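Side-chain contacts in titin (Homo sapiens, PDB 2A38), which forms the first two immunoglobulin domains of the giant muscle protein titin, a tandem that probably helps to fix the filament's N-terminus in the sarcomeric Z-disc: residues Ser175-Asn180 / Arg184-Ala189; Phe150-Glu155 / Tyr159-Ala164; Pro6-Pro11 / Tyr78-Thr83. One frame throughout, in Å; residues are numbered along the deposited sequence.

Interaction 1 (Ser175-Asn180 / Arg184-Ala189)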
loop_
_atom_site.group_PDB
_atom_site.type_symbol
_atom_site.label_atom_id
_atom_site.label_comp_id
_atom_site.label_asym_id
_atom_site.label_seq_id
_atom_site.Cartn_x
_atom_site.Cartn_y
_atom_site.Cartn_z
ATOM N N SER A 175 4.732 27.701 -5.002
ATOM C CA SER A 175 5.067 26.329 -5.339
ATOM C C SER A 175 5.070 25.414 -4.122
ATOM O O SER A 175 5.147 25.858 -2.974
ATOM C CB SER A 175 6.440 26.281 -5.990
ATOM O OG SER A 175 7.397 26.884 -5.144
ATOM N N VAL A 176 4.967 24.124 -4.383
ATOM C CA VAL A 176 5.004 23.148 -3.321
ATOM C C VAL A 176 5.973 22.085 -3.781
ATOM O O VAL A 176 5.968 21.676 -4.942
ATOM C CB VAL A 176 3.621 22.527 -3.046
ATOM C CG1 VAL A 176 2.975 22.131 -4.339
ATOM C CG2 VAL A 176 3.766 21.322 -2.138
ATOM N N ASN A 177 6.830 21.675 -2.862
ATOM C CA ASN A 177 7.833 20.666 -3.121
ATOM C C ASN A 177 7.539 19.447 -2.253
ATOM O O ASN A 177 7.358 19.581 -1.041
ATOM C CB ASN A 177 9.195 21.230 -2.766
ATOM C CG ASN A 177 10.247 20.784 -3.705
ATOM O OD1 ASN A 177 10.776 19.682 -3.584
ATOM N ND2 ASN A 177 10.556 21.629 -4.680
ATOM N N ALA A 178 7.485 18.270 -2.866
ATOM C CA ALA A 178 7.218 17.038 -2.121
ATOM C C ALA A 178 8.340 16.044 -2.370
ATOM O O ALA A 178 8.681 15.767 -3.509
ATOM C CB ALA A 178 5.875 16.445 -2.547
ATOM N N THR A 179 8.914 15.500 -1.306
ATOM C CA THR A 179 10.011 14.551 -1.461
ATOM C C THR A 179 9.883 13.303 -0.596
ATOM O O THR A 179 9.267 13.326 0.462
ATOM C CB THR A 179 11.380 15.180 -1.058
ATOM O OG1 THR A 179 11.389 15.417 0.356
ATOM C CG2 THR A 179 11.631 16.499 -1.778
ATOM N N ASN A 180 10.460 12.207 -1.067
ATOM C CA ASN A 180 10.524 10.990 -0.271
ATOM C C ASN A 180 11.773 10.278 -0.769
ATOM O O ASN A 180 12.458 10.794 -1.656
ATOM C CB ASN A 180 9.236 10.140 -0.335
ATOM C CG ASN A 180 9.029 9.444 -1.652
ATOM O OD1 ASN A 180 9.815 9.576 -2.578
ATOM N ND2 ASN A 180 7.947 8.683 -1.734
ATOM N N ARG A 184 11.293 13.264 -6.037
ATOM C CA ARG A 184 10.854 14.609 -5.720
ATOM C C ARG A 184 9.928 15.094 -6.823
ATOM O O ARG A 184 10.160 14.845 -7.999
ATOM C CB ARG A 184 12.044 15.563 -5.620
ATOM C CG ARG A 184 11.648 16.978 -5.197
ATOM C CD ARG A 184 12.799 17.940 -5.393
ATOM N NE ARG A 184 13.157 18.018 -6.803
ATOM C CZ ARG A 184 14.327 18.456 -7.248
ATOM N NH1 ARG A 184 15.258 18.849 -6.385
ATOM N NH2 ARG A 184 14.568 18.512 -8.557
ATOM N N ALA A 185 8.872 15.783 -6.422
ATOM C CA ALA A 185 7.903 16.332 -7.348
ATOM C C ALA A 185 7.655 17.777 -6.924
ATOM O O ALA A 185 7.724 18.095 -5.735
ATOM C CB ALA A 185 6.615 15.537 -7.269
ATOM N N THR A 186 7.375 18.652 -7.884
ATOM C CA THR A 186 7.092 20.041 -7.556
ATOM C C THR A 186 5.886 20.522 -8.341
ATOM O O THR A 186 5.629 20.064 -9.447
ATOM C CB THR A 186 8.295 20.970 -7.842
ATOM O OG1 THR A 186 8.491 21.082 -9.258
ATOM C CG2 THR A 186 9.559 20.415 -7.202
ATOM N N SER A 187 5.137 21.438 -7.737
ATOM C CA SER A 187 3.941 22.007 -8.337
ATOM C C SER A 187 4.068 23.522 -8.203
ATOM O O SER A 187 4.418 24.031 -7.134
ATOM C CB SER A 187 2.705 21.503 -7.589
ATOM O OG SER A 187 1.501 21.949 -8.184
ATOM N N THR A 188 3.803 24.244 -9.286
ATOM C CA THR A 188 3.910 25.697 -9.257
ATOM C C THR A 188 2.669 26.350 -9.819
ATOM O O THR A 188 2.012 25.798 -10.700
ATOM C CB THR A 188 5.104 26.207 -10.091
ATOM O OG1 THR A 188 6.257 25.396 -9.833
ATOM C CG2 THR A 188 5.426 27.653 -9.718
ATOM N N ALA A 189 2.371 27.539 -9.309
ATOM C CA ALA A 189 1.221 28.318 -9.751
ATOM C C ALA A 189 1.501 29.800 -9.536
ATOM O O ALA A 189 2.321 30.188 -8.701
ATOM C CB ALA A 189 -0.022 27.912 -8.980
#

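Interaction 2 (Phe150-Glu155 / Tyr159-Ala164)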
loop_
_atom_site.group_PDB
_atom_site.type_symbol
_atom_site.label_atom_id
_atom_site.label_comp_id
_atom_site.label_asym_id
_atom_site.label_seq_id
_atom_site.Cartn_x
_atom_site.Cartn_y
_atom_site.Cartn_z
ATOM N N PHE A 150 -1.018 33.928 6.254
ATOM C CA PHE A 150 -0.728 32.724 5.471
ATOM C C PHE A 150 -0.859 31.511 6.378
ATOM O O PHE A 150 -0.173 31.405 7.391
ATOM C CB PHE A 150 0.683 32.783 4.890
ATOM C CG PHE A 150 0.828 33.773 3.783
ATOM C CD1 PHE A 150 0.720 35.139 4.036
ATOM C CD2 PHE A 150 1.017 33.343 2.477
ATOM C CE1 PHE A 150 0.796 36.068 3.000
ATOM C CE2 PHE A 150 1.096 34.255 1.431
ATOM C CZ PHE A 150 0.984 35.623 1.692
ATOM N N GLN A 151 -1.734 30.588 6.010
ATOM C CA GLN A 151 -1.950 29.423 6.836
ATOM C C GLN A 151 -1.818 28.077 6.139
ATOM O O GLN A 151 -2.597 27.754 5.248
ATOM C CB GLN A 151 -3.325 29.525 7.472
ATOM C CG GLN A 151 -3.738 28.295 8.236
ATOM C CD GLN A 151 -5.128 28.434 8.772
ATOM O OE1 GLN A 151 -5.448 29.419 9.433
ATOM N NE2 GLN A 151 -5.970 27.452 8.493
ATOM N N ILE A 152 -0.833 27.295 6.565
ATOM C CA ILE A 152 -0.602 25.961 6.020
ATOM C C ILE A 152 -1.384 24.980 6.893
ATOM O O ILE A 152 -1.311 25.038 8.119
ATOM C CB ILE A 152 0.893 25.556 6.104
ATOM C CG1 ILE A 152 1.782 26.606 5.431
ATOM C CG2 ILE A 152 1.089 24.187 5.477
ATOM C CD1 ILE A 152 1.559 26.736 3.958
ATOM N N SER A 153 -2.143 24.083 6.280
ATOM C CA SER A 153 -2.892 23.108 7.057
ATOM C C SER A 153 -2.848 21.787 6.325
ATOM O O SER A 153 -2.717 21.752 5.106
ATOM C CB SER A 153 -4.343 23.551 7.235
ATOM O OG SER A 153 -4.988 23.650 5.977
ATOM N N GLN A 154 -2.947 20.699 7.077
ATOM C CA GLN A 154 -2.907 19.365 6.498
ATOM C C GLN A 154 -3.960 18.441 7.106
ATOM O O GLN A 154 -4.260 18.512 8.301
ATOM C CB GLN A 154 -1.514 18.749 6.694
ATOM C CG GLN A 154 -1.466 17.254 6.449
ATOM C CD GLN A 154 -0.104 16.638 6.713
ATOM O OE1 GLN A 154 0.704 17.171 7.476
ATOM N NE2 GLN A 154 0.150 15.494 6.095
ATOM N N GLU A 155 -4.527 17.589 6.262
ATOM C CA GLU A 155 -5.513 16.599 6.675
ATOM C C GLU A 155 -5.283 15.438 5.743
ATOM O O GLU A 155 -5.832 15.394 4.647
ATOM C CB GLU A 155 -6.942 17.123 6.521
ATOM C CG GLU A 155 -7.527 17.709 7.807
ATOM C CD GLU A 155 -7.593 16.694 8.949
ATOM O OE1 GLU A 155 -8.255 15.641 8.781
ATOM O OE2 GLU A 155 -6.983 16.951 10.014
ATOM N N TYR A 159 -3.008 19.192 1.504
ATOM C CA TYR A 159 -2.343 20.343 2.111
ATOM C C TYR A 159 -2.939 21.595 1.509
ATOM O O TYR A 159 -3.213 21.649 0.311
ATOM C CB TYR A 159 -0.837 20.344 1.833
ATOM C CG TYR A 159 -0.071 19.219 2.474
ATOM C CD1 TYR A 159 -0.137 17.923 1.960
ATOM C CD2 TYR A 159 0.737 19.452 3.588
ATOM C CE1 TYR A 159 0.589 16.882 2.536
ATOM C CE2 TYR A 159 1.468 18.425 4.174
ATOM C CZ TYR A 159 1.393 17.141 3.643
ATOM O OH TYR A 159 2.133 16.120 4.211
ATOM N N SER A 160 -3.137 22.603 2.343
ATOM C CA SER A 160 -3.716 23.842 1.877
ATOM C C SER A 160 -2.963 25.044 2.400
ATOM O O SER A 160 -2.391 25.010 3.488
ATOM C CB SER A 160 -5.171 23.943 2.335
ATOM O OG SER A 160 -5.889 22.765 2.000
ATOM N N LEU A 161 -2.957 26.095 1.595
ATOM C CA LEU A 161 -2.349 27.356 1.961
ATOM C C LEU A 161 -3.505 28.338 1.848
ATOM O O LEU A 161 -4.008 28.601 0.758
ATOM C CB LEU A 161 -1.236 27.764 0.995
ATOM C CG LEU A 161 -0.800 29.218 1.219
ATOM C CD1 LEU A 161 -0.375 29.410 2.663
ATOM C CD2 LEU A 161 0.337 29.579 0.282
ATOM N N LEU A 162 -3.942 28.849 2.987
ATOM C CA LEU A 162 -5.036 29.796 3.012
ATOM C C LEU A 162 -4.521 31.202 3.256
ATOM O O LEU A 162 -3.771 31.444 4.203
ATOM C CB LEU A 162 -6.032 29.424 4.109
ATOM C CG LEU A 162 -7.109 30.478 4.384
ATOM C CD1 LEU A 162 -8.057 30.568 3.190
ATOM C CD2 LEU A 162 -7.861 30.123 5.643
ATOM N N ILE A 163 -4.906 32.118 2.373
ATOM C CA ILE A 163 -4.545 33.522 2.505
ATOM C C ILE A 163 -5.907 34.144 2.789
ATOM O O ILE A 163 -6.752 34.254 1.901
ATOM C CB ILE A 163 -3.936 34.068 1.197
ATOM C CG1 ILE A 163 -2.751 33.188 0.784
ATOM C CG2 ILE A 163 -3.448 35.488 1.393
ATOM C CD1 ILE A 163 -2.134 33.578 -0.531
ATOM N N ALA A 164 -6.122 34.495 4.052
ATOM C CA ALA A 164 -7.384 35.052 4.512
ATOM C C ALA A 164 -7.792 36.353 3.827
ATOM O O ALA A 164 -8.971 36.557 3.509
ATOM C CB ALA A 164 -7.329 35.247 6.023
HETATM O O HOH W 1 -6.294 20.837 4.565
#

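Interaction 3 (Pro6-Pro11 / Tyr78-Thr83)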
loop_
_atom_site.group_PDB
_atom_site.type_symbol
_atom_site.label_atom_id
_atom_site.label_comp_id
_atom_site.label_asym_id
_atom_site.label_seq_id
_atom_site.Cartn_x
_atom_site.Cartn_y
_atom_site.Cartn_z
ATOM N N PRO A 6 -1.351 -39.512 1.256
ATOM C CA PRO A 6 -1.317 -38.191 0.627
ATOM C C PRO A 6 -0.032 -37.928 -0.140
ATOM O O PRO A 6 1.049 -38.325 0.284
ATOM C CB PRO A 6 -1.487 -37.244 1.808
ATOM C CG PRO A 6 -2.249 -38.078 2.806
ATOM C CD PRO A 6 -1.529 -39.385 2.711
ATOM N N THR A 7 -0.155 -37.227 -1.258
ATOM C CA THR A 7 0.993 -36.913 -2.096
ATOM C C THR A 7 0.754 -35.560 -2.755
ATOM O O THR A 7 -0.388 -35.211 -3.076
ATOM C CB THR A 7 1.159 -37.970 -3.224
ATOM O OG1 THR A 7 2.411 -37.780 -3.892
ATOM C CG2 THR A 7 0.053 -37.818 -4.257
ATOM N N PHE A 8 1.823 -34.793 -2.944
ATOM C CA PHE A 8 1.688 -33.513 -3.611
ATOM C C PHE A 8 2.072 -33.689 -5.064
ATOM O O PHE A 8 3.230 -33.937 -5.377
ATOM C CB PHE A 8 2.582 -32.459 -2.971
ATOM C CG PHE A 8 2.060 -31.952 -1.680
ATOM C CD1 PHE A 8 2.279 -32.657 -0.504
ATOM C CD2 PHE A 8 1.295 -30.797 -1.640
ATOM C CE1 PHE A 8 1.738 -32.217 0.699
ATOM C CE2 PHE A 8 0.750 -30.354 -0.442
ATOM C CZ PHE A 8 0.973 -31.067 0.729
ATOM N N THR A 9 1.102 -33.587 -5.958
ATOM C CA THR A 9 1.426 -33.727 -7.363
ATOM C C THR A 9 2.017 -32.406 -7.851
ATOM O O THR A 9 2.658 -32.347 -8.896
ATOM C CB THR A 9 0.188 -34.134 -8.179
ATOM O OG1 THR A 9 -0.851 -33.168 -7.996
ATOM C CG2 THR A 9 -0.301 -35.502 -7.720
ATOM N N GLN A 10 1.796 -31.352 -7.071
ATOM C CA GLN A 10 2.329 -30.010 -7.342
ATOM C C GLN A 10 2.619 -29.418 -5.972
ATOM O O GLN A 10 1.702 -29.161 -5.192
ATOM C CB GLN A 10 1.314 -29.126 -8.062
ATOM C CG GLN A 10 1.213 -29.358 -9.555
ATOM C CD GLN A 10 2.554 -29.252 -10.268
ATOM O OE1 GLN A 10 3.347 -28.330 -10.017
ATOM N NE2 GLN A 10 2.813 -30.195 -11.175
ATOM N N PRO A 11 3.904 -29.205 -5.651
ATOM C CA PRO A 11 4.248 -28.646 -4.340
ATOM C C PRO A 11 4.084 -27.141 -4.263
ATOM O O PRO A 11 3.835 -26.476 -5.271
ATOM C CB PRO A 11 5.702 -29.076 -4.162
ATOM C CG PRO A 11 6.234 -28.950 -5.568
ATOM C CD PRO A 11 5.117 -29.543 -6.423
ATOM N N TYR A 78 5.329 -20.942 5.236
ATOM C CA TYR A 78 3.956 -21.408 5.190
ATOM C C TYR A 78 4.021 -22.865 4.767
ATOM O O TYR A 78 4.772 -23.216 3.859
ATOM C CB TYR A 78 3.146 -20.631 4.160
ATOM C CG TYR A 78 2.792 -19.236 4.597
ATOM C CD1 TYR A 78 3.775 -18.242 4.714
ATOM C CD2 TYR A 78 1.472 -18.908 4.909
ATOM C CE1 TYR A 78 3.444 -16.957 5.134
ATOM C CE2 TYR A 78 1.130 -17.636 5.325
ATOM C CZ TYR A 78 2.115 -16.668 5.438
ATOM O OH TYR A 78 1.752 -15.419 5.859
ATOM N N SER A 79 3.250 -23.713 5.430
ATOM C CA SER A 79 3.245 -25.116 5.078
ATOM C C SER A 79 1.836 -25.646 4.993
ATOM O O SER A 79 0.917 -25.119 5.597
ATOM C CB SER A 79 4.054 -25.926 6.086
ATOM O OG SER A 79 3.471 -25.849 7.367
ATOM N N LEU A 80 1.684 -26.708 4.224
ATOM C CA LEU A 80 0.403 -27.355 4.006
ATOM C C LEU A 80 0.516 -28.825 4.415
ATOM O O LEU A 80 1.404 -29.524 3.939
ATOM C CB LEU A 80 0.063 -27.243 2.521
ATOM C CG LEU A 80 -1.203 -27.881 1.957
ATOM C CD1 LEU A 80 -2.413 -27.282 2.627
ATOM C CD2 LEU A 80 -1.253 -27.631 0.454
ATOM N N LYS A 81 -0.343 -29.273 5.327
ATOM C CA LYS A 81 -0.356 -30.673 5.761
ATOM C C LYS A 81 -1.582 -31.374 5.190
ATOM O O LYS A 81 -2.680 -30.837 5.239
ATOM C CB LYS A 81 -0.443 -30.807 7.280
ATOM C CG LYS A 81 0.831 -30.508 8.033
ATOM C CD LYS A 81 0.694 -30.948 9.501
ATOM C CE LYS A 81 1.902 -30.497 10.326
ATOM N NZ LYS A 81 1.852 -30.982 11.742
ATOM N N ALA A 82 -1.389 -32.581 4.670
ATOM C CA ALA A 82 -2.478 -33.385 4.110
ATOM C C ALA A 82 -2.514 -34.716 4.867
ATOM O O ALA A 82 -1.473 -35.342 5.064
ATOM C CB ALA A 82 -2.237 -33.626 2.622
ATOM N N THR A 83 -3.700 -35.155 5.275
ATOM C CA THR A 83 -3.795 -36.395 6.033
ATOM C C THR A 83 -4.984 -37.293 5.728
ATOM O O THR A 83 -6.086 -36.814 5.494
ATOM C CB THR A 83 -3.862 -36.097 7.542
ATOM O OG1 THR A 83 -2.802 -35.208 7.900
ATOM C CG2 THR A 83 -3.723 -37.376 8.350
#

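Interaction 1 (Ser175-Asn180 / Arg184-Ala189)
The amide of Asn-177 and the guanidinium of Arg-184 stand almost upright to one another, their planes 84° apart, and what the amide meets at either end is alkyl rather than charged. Asn-177 OD1 lies against the bent arginine stem, 3.2 Å from Arg-184 CD, while ND2 turns to the methyl CG2 of Thr-186, whose side chain runs alongside. Thr-179 backs the same stem, with Thr-179 CG2 3.5 Å from Arg-184 CG. If an alanine stood at Asn-177, the stem of Arg-184 and the methyl of Thr-186 would lose the group between them, and the arginine would probably be freer to swing. These residues decorate one face of the hairpin made by the last two strands, F and G, of an I-set immunoglobulin domain, with the 134-139 strand on the far side of F. Four backbone hydrogen bonds join the two strands, among them a nearly straight one from Ala-178 N to Ala-185 O (2.9 Å, 174°). On the other face Val-176 CG1 is pressed to 3.3 Å from Ser-187 CB. Ser-187 sets its OG anti to the backbone N (chi1 -176°), where Leu-110 N binds it; Val-176 reaches Val-125, probably where many relatives carry the intersheet disulfide.

Interaction 2 (Phe150-Glu155 / Tyr159-Ala164)
Gln-151 with Leu-162 and Ser-153 with Ser-160 make two hydrogen-bonded pairs between antiparallel strands whose axes run 160° apart and approach to 4.5 Å. Between them Ile-152 faces Leu-161, and Ile-152 CD1 meets Leu-161 CD1 at 3.5 Å. Further along, Gln-154 lies over one face of the Tyr-159 ring. Its CG is anti to the backbone N (chi1 165°), and the extended chain beyond carries the side chain along the ring, with Gln-154 CG 4.1 Å from the centroid of the Tyr-159 ring in a CH-pi contact displaced toward the rim. The amide tilts 30° from the ring plane; NE2 comes close to the tyrosine hydroxyl at too poor an angle for a hydrogen bond and gives its bond to Gly-156 O instead. This is the D-E hairpin of the immunoglobulin sandwich, D being the outermost strand of its sheet and E bonded on its other side to the 119-130 strand. Inside the sandwich, Ile-163 CG1 sits over the Phe-150 ring and Ile-163 CD1 is 3.8 Å from Phe-150 CE2, with Tyr-174 of the facing sheet packed on both residues. On the opposite face, one water bridges the serines, 3.2 Å from Ser-160 OG and more weakly held by Ser-153 OG.

Interaction 3 (Pro6-Pro11 / Tyr78-Thr83)
Phe-8 presents the edge of its ring to Leu-80 across the interior of the first immunoglobulin domain. With CG beside the backbone N and anti to the carbonyl carbon (chi1 -76°), the ring leaves its own strand and crosses the gap, so that Phe-8 CE2 lies 3.5 Å from Leu-80 CD2 and Phe-8 CZ reaches the backbone, 3.6 Å from Leu-80 O. Leu-80 answers from the other side: its CG is anti to the backbone N (chi1 177°), which places the branch point near the plane of the ring and leaves the two side chains crossing at a slant. Pro-6 makes the second touch with its ring carbons. Pro-6 CB rests 3.8 Å from Ala-82 CB, while Pro-6 CG comes 3.6 Å from Ala-82 O. Pro-6 and Phe-8 belong to the A strand of one sheet, Leu-80 and Ala-82 to the F strand of the other, and the axes of the short segments come no nearer than 7.0 Å; because the strands belong to different sheets, this is packing between the two sheets of the beta sandwich. Past Phe-8 the chain turns a corner into a classic beta bulge, where Thr-9 and Gln-10 both oppose His-28. No hydrogen bond joins the two segments; their attraction is probably mostly dispersion and burial of hydrocarbon, and so is likely to depend on how well the shapes fit more than on bond direction.

How the interactions relate
Interactions 1 and 2 share the second immunoglobulin domain, their centres 15 Å apart and their nearest atoms about 6 Å apart. They are hairpins in different sheets of the sandwich, which face each other, and Tyr-174, on the strand of 175-180, packs across to interaction 2. Interaction 3 instead spans the two sheets of the first domain, with its centre 52 Å from that of interaction 1 and 58 Å from that of interaction 2, as expected of an extended tandem. Leu-80 and Val-176 probably hold equivalent F-strand positions. The cadmium ion, about 11 Å from the side chain of Phe-8, is bound by Glu-26 and by His-28, the residue that pairs with the bulge of interaction 3.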